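Local atomic coordinates of 3-deoxy-D-manno-octulosonate 8-phosphate phosphatase KdsC (Xanthomonas campestris pv. campestris, PDB entry 4NAV), a protein that probably hydrolyses 3-deoxy-D-manno-octulosonate 8-phosphate to 3-deoxy-D-manno-octulosonate and inorganic phosphate, a magnesium-dependent step of lipopolysaccharide biosynthesis. Residues A[23-28]-A[57-62]. Residues are numbered along the deposited sequence; the frame is centred on the assembly and turned at random.
Sequences ACFDVD and KQLEHA
L59 drives one methyl into the corner formed by A23 and F25, joining helix 50-61 to strand 22-25, the middle strand of the parallel five-stranded sheet in this haloacid dehalogenase (HAD) type Rossmannoid core. The touching is done by CD1 of L59, which lies 3.9 Å from CB of A23 and 4.4 Å from CZ of F25. With respect to the ring of F25 the methyl sits at the edge, close to the ring plane, so no CH-pi contact over a face is made. Its reach follows from an extended side chain: CG is anti to the carbonyl carbon (chi1 -74°), and chi2 of -174° carries CD1 onward, anti to CA. The join is narrow, burying 73 Å² in total through two residue pairs; the backbones stay apart, CA of A23 lying 8.2 Å from CA of L59, the shortest CA separation between the segments. No hydrogen bond spans the two segments. All three touching residues are buried, and the contact is purely apolar. L59 also touches C163 and V166 of helix 158-169, V66 of strand 65-70 and I64, while L31 meets F25. Backbone hydrogen bonds fix the strand on both flanks, A23 and F25 pairing with strand 65-70 and C24 with strand 113-116. Directly after F25 the chain enters the DxDx(T/V) pattern, in which D26 is predicted to bind magnesium and D28 substrate; salt bridges run from D26 to K95 and from D28 to K46. At the far side of the contact the helix ends, H61 being its last helical residue, and N of A62 still donates a hydrogen bond to O of Q58 at 2.8 Å.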
ATOM      1  N   ALA A  23      25.699  -9.064  -8.444  1.00 34.35           N
ATOM      2  CA  ALA A  23      24.779  -8.134  -7.771  1.00 33.27           C
ATOM      3  C   ALA A  23      23.929  -8.914  -6.790  1.00 34.14           C
ATOM      4  O   ALA A  23      23.178  -9.804  -7.195  1.00 35.76           O
ATOM      5  CB  ALA A  23      23.899  -7.437  -8.788  1.00 32.14           C
ATOM      6  N   CYS A  24      24.046  -8.595  -5.501  1.00 34.13           N
ATOM      7  CA  CYS A  24      23.308  -9.319  -4.466  1.00 34.64           C
ATOM      8  C   CYS A  24      22.308  -8.406  -3.840  1.00 34.08           C
ATOM      9  O   CYS A  24      22.595  -7.241  -3.626  1.00 34.87           O
ATOM     10  CB  CYS A  24      24.255  -9.804  -3.385  1.00 35.62           C
ATOM     11  SG  CYS A  24      25.580 -10.850  -3.994  1.00 38.01           S
ATOM     12  N   PHE A  25      21.146  -8.937  -3.486  1.00 34.94           N
ATOM     13  CA  PHE A  25      20.058  -8.133  -2.958  1.00 33.91           C
ATOM     14  C   PHE A  25      19.443  -8.780  -1.739  1.00 35.76           C
ATOM     15  O   PHE A  25      18.998  -9.923  -1.800  1.00 36.21           O
ATOM     16  CB  PHE A  25      18.970  -7.993  -4.010  1.00 34.00           C
ATOM     17  CG  PHE A  25      19.384  -7.207  -5.205  1.00 34.12           C
ATOM     18  CD1 PHE A  25      19.028  -5.869  -5.344  1.00 33.83           C
ATOM     19  CD2 PHE A  25      20.145  -7.806  -6.190  1.00 35.13           C
ATOM     20  CE1 PHE A  25      19.407  -5.145  -6.451  1.00 34.37           C
ATOM     21  CE2 PHE A  25      20.536  -7.090  -7.296  1.00 34.67           C
ATOM     22  CZ  PHE A  25      20.169  -5.762  -7.431  1.00 34.39           C
ATOM     23  N   ASP A  26      19.367  -8.027  -0.639  1.00 36.84           N
ATOM     24  CA  ASP A  26      18.491  -8.384   0.468  1.00 38.21           C
ATOM     25  C   ASP A  26      17.075  -8.512  -0.085  1.00 38.32           C
ATOM     26  O   ASP A  26      16.757  -7.975  -1.136  1.00 37.86           O
ATOM     27  CB  ASP A  26      18.503  -7.274   1.528  1.00 39.22           C
ATOM     28  CG  ASP A  26      17.801  -7.677   2.814  1.00 40.31           C
ATOM     29  OD1 ASP A  26      17.996  -8.855   3.222  1.00 42.29           O
ATOM     30  OD2 ASP A  26      17.078  -6.828   3.411  1.00 40.97           O
ATOM     31  N   VAL A  27      16.212  -9.226   0.604  1.00 39.72           N
ATOM     32  CA  VAL A  27      14.826  -9.338   0.165  1.00 39.26           C
ATOM     33  C   VAL A  27      13.985  -8.243   0.843  1.00 38.39           C
ATOM     34  O   VAL A  27      13.541  -7.283   0.198  1.00 35.74           O
ATOM     35  CB  VAL A  27      14.278 -10.756   0.442  1.00 40.76           C
ATOM     36  CG1 VAL A  27      12.820 -10.862   0.051  1.00 41.71           C
ATOM     37  CG2 VAL A  27      15.088 -11.787  -0.341  1.00 41.71           C
ATOM     38  N   ASP A  28      13.743  -8.428   2.132  1.00 39.31           N
ATOM     39  CA  ASP A  28      12.835  -7.569   2.849  1.00 38.88           C
ATOM     40  C   ASP A  28      13.412  -6.229   3.119  1.00 37.46           C
ATOM     41  O   ASP A  28      14.515  -6.098   3.684  1.00 37.75           O
ATOM     42  CB  ASP A  28      12.401  -8.227   4.130  1.00 41.45           C
ATOM     43  CG  ASP A  28      11.377  -9.303   3.884  1.00 44.47           C
ATOM     44  OD1 ASP A  28      10.208  -8.951   3.508  1.00 49.15           O
ATOM     45  OD2 ASP A  28      11.738 -10.475   4.097  1.00 43.94           O
ATOM     46  N   LYS A  57      16.243  -9.130 -14.388  1.00 35.18           N
ATOM     47  CA  LYS A  57      16.408  -9.879 -15.615  1.00 37.09           C
ATOM     48  C   LYS A  57      17.444  -9.214 -16.531  1.00 37.26           C
ATOM     49  O   LYS A  57      18.251  -9.889 -17.160  1.00 36.40           O
ATOM     50  CB  LYS A  57      15.076  -9.975 -16.349  1.00 39.93           C
ATOM     51  CG  LYS A  57      14.167 -11.047 -15.809  1.00 42.57           C
ATOM     52  CD  LYS A  57      12.831 -11.034 -16.531  1.00 46.53           C
ATOM     53  CE  LYS A  57      11.932 -12.144 -16.002  1.00 49.71           C
ATOM     54  NZ  LYS A  57      10.527 -12.106 -16.501  1.00 51.01           N
ATOM     55  N   GLN A  58      17.439  -7.888 -16.562  1.00 36.35           N
ATOM     56  CA  GLN A  58      18.296  -7.170 -17.477  1.00 35.88           C
ATOM     57  C   GLN A  58      19.729  -7.262 -17.062  1.00 34.61           C
ATOM     58  O   GLN A  58      20.623  -7.380 -17.922  1.00 34.73           O
ATOM     59  CB  GLN A  58      17.874  -5.750 -17.529  1.00 36.22           C
ATOM     60  CG  GLN A  58      16.431  -5.646 -17.898  1.00 38.82           C
ATOM     61  CD  GLN A  58      16.226  -5.504 -19.344  1.00 42.32           C
ATOM     62  OE1 GLN A  58      15.909  -6.471 -20.049  1.00 41.62           O
ATOM     63  NE2 GLN A  58      16.455  -4.284 -19.835  1.00 47.45           N
ATOM     64  N   LEU A  59      19.957  -7.226 -15.751  1.00 33.52           N
ATOM     65  CA  LEU A  59      21.269  -7.552 -15.207  1.00 32.78           C
ATOM     66  C   LEU A  59      21.687  -8.957 -15.622  1.00 33.83           C
ATOM     67  O   LEU A  59      22.783  -9.156 -16.137  1.00 33.06           O
ATOM     68  CB  LEU A  59      21.281  -7.457 -13.700  1.00 32.02           C
ATOM     69  CG  LEU A  59      21.273  -6.078 -13.071  1.00 32.00           C
ATOM     70  CD1 LEU A  59      21.432  -6.212 -11.582  1.00 31.44           C
ATOM     71  CD2 LEU A  59      22.374  -5.166 -13.614  1.00 31.88           C
ATOM     72  N   GLU A  60      20.795  -9.929 -15.461  1.00 34.73           N
ATOM     73  CA  GLU A  60      21.164 -11.270 -15.842  1.00 37.81           C
ATOM     74  C   GLU A  60      21.465 -11.282 -17.368  1.00 38.17           C
ATOM     75  O   GLU A  60      22.491 -11.787 -17.800  1.00 37.66           O
ATOM     76  CB  GLU A  60      20.114 -12.300 -15.422  1.00 40.25           C
ATOM     77  CG  GLU A  60      20.656 -13.728 -15.235  1.00 43.53           C
ATOM     78  CD  GLU A  60      21.495 -13.943 -13.960  1.00 44.22           C
ATOM     79  OE1 GLU A  60      21.182 -13.345 -12.907  1.00 41.80           O
ATOM     80  OE2 GLU A  60      22.476 -14.732 -14.030  1.00 48.39           O
ATOM     81  N   HIS A  61      20.583 -10.681 -18.154  1.00 38.21           N
ATOM     82  CA  HIS A  61      20.715 -10.615 -19.600  1.00 39.33           C
ATOM     83  C   HIS A  61      21.999  -9.924 -20.044  1.00 38.59           C
ATOM     84  O   HIS A  61      22.536 -10.230 -21.124  1.00 39.19           O
ATOM     85  CB  HIS A  61      19.499  -9.879 -20.161  1.00 40.81           C
ATOM     86  CG  HIS A  61      19.251 -10.105 -21.610  1.00 43.39           C
ATOM     87  ND1 HIS A  61      19.740  -9.271 -22.589  1.00 44.21           N
ATOM     88  CD2 HIS A  61      18.549 -11.070 -22.243  1.00 45.63           C
ATOM     89  CE1 HIS A  61      19.355  -9.719 -23.767  1.00 46.22           C
ATOM     90  NE2 HIS A  61      18.624 -10.805 -23.585  1.00 47.52           N
ATOM     91  N   ALA A  62      22.507  -9.035 -19.203  1.00 36.96           N
ATOM     92  CA  ALA A  62      23.773  -8.385 -19.464  1.00 36.92           C
ATOM     93  C   ALA A  62      24.948  -9.107 -18.813  1.00 37.61           C
ATOM     94  O   ALA A  62      26.057  -8.567 -18.710  1.00 37.21           O
ATOM     95  CB  ALA A  62      23.725  -6.980 -18.971  1.00 34.99           C
TER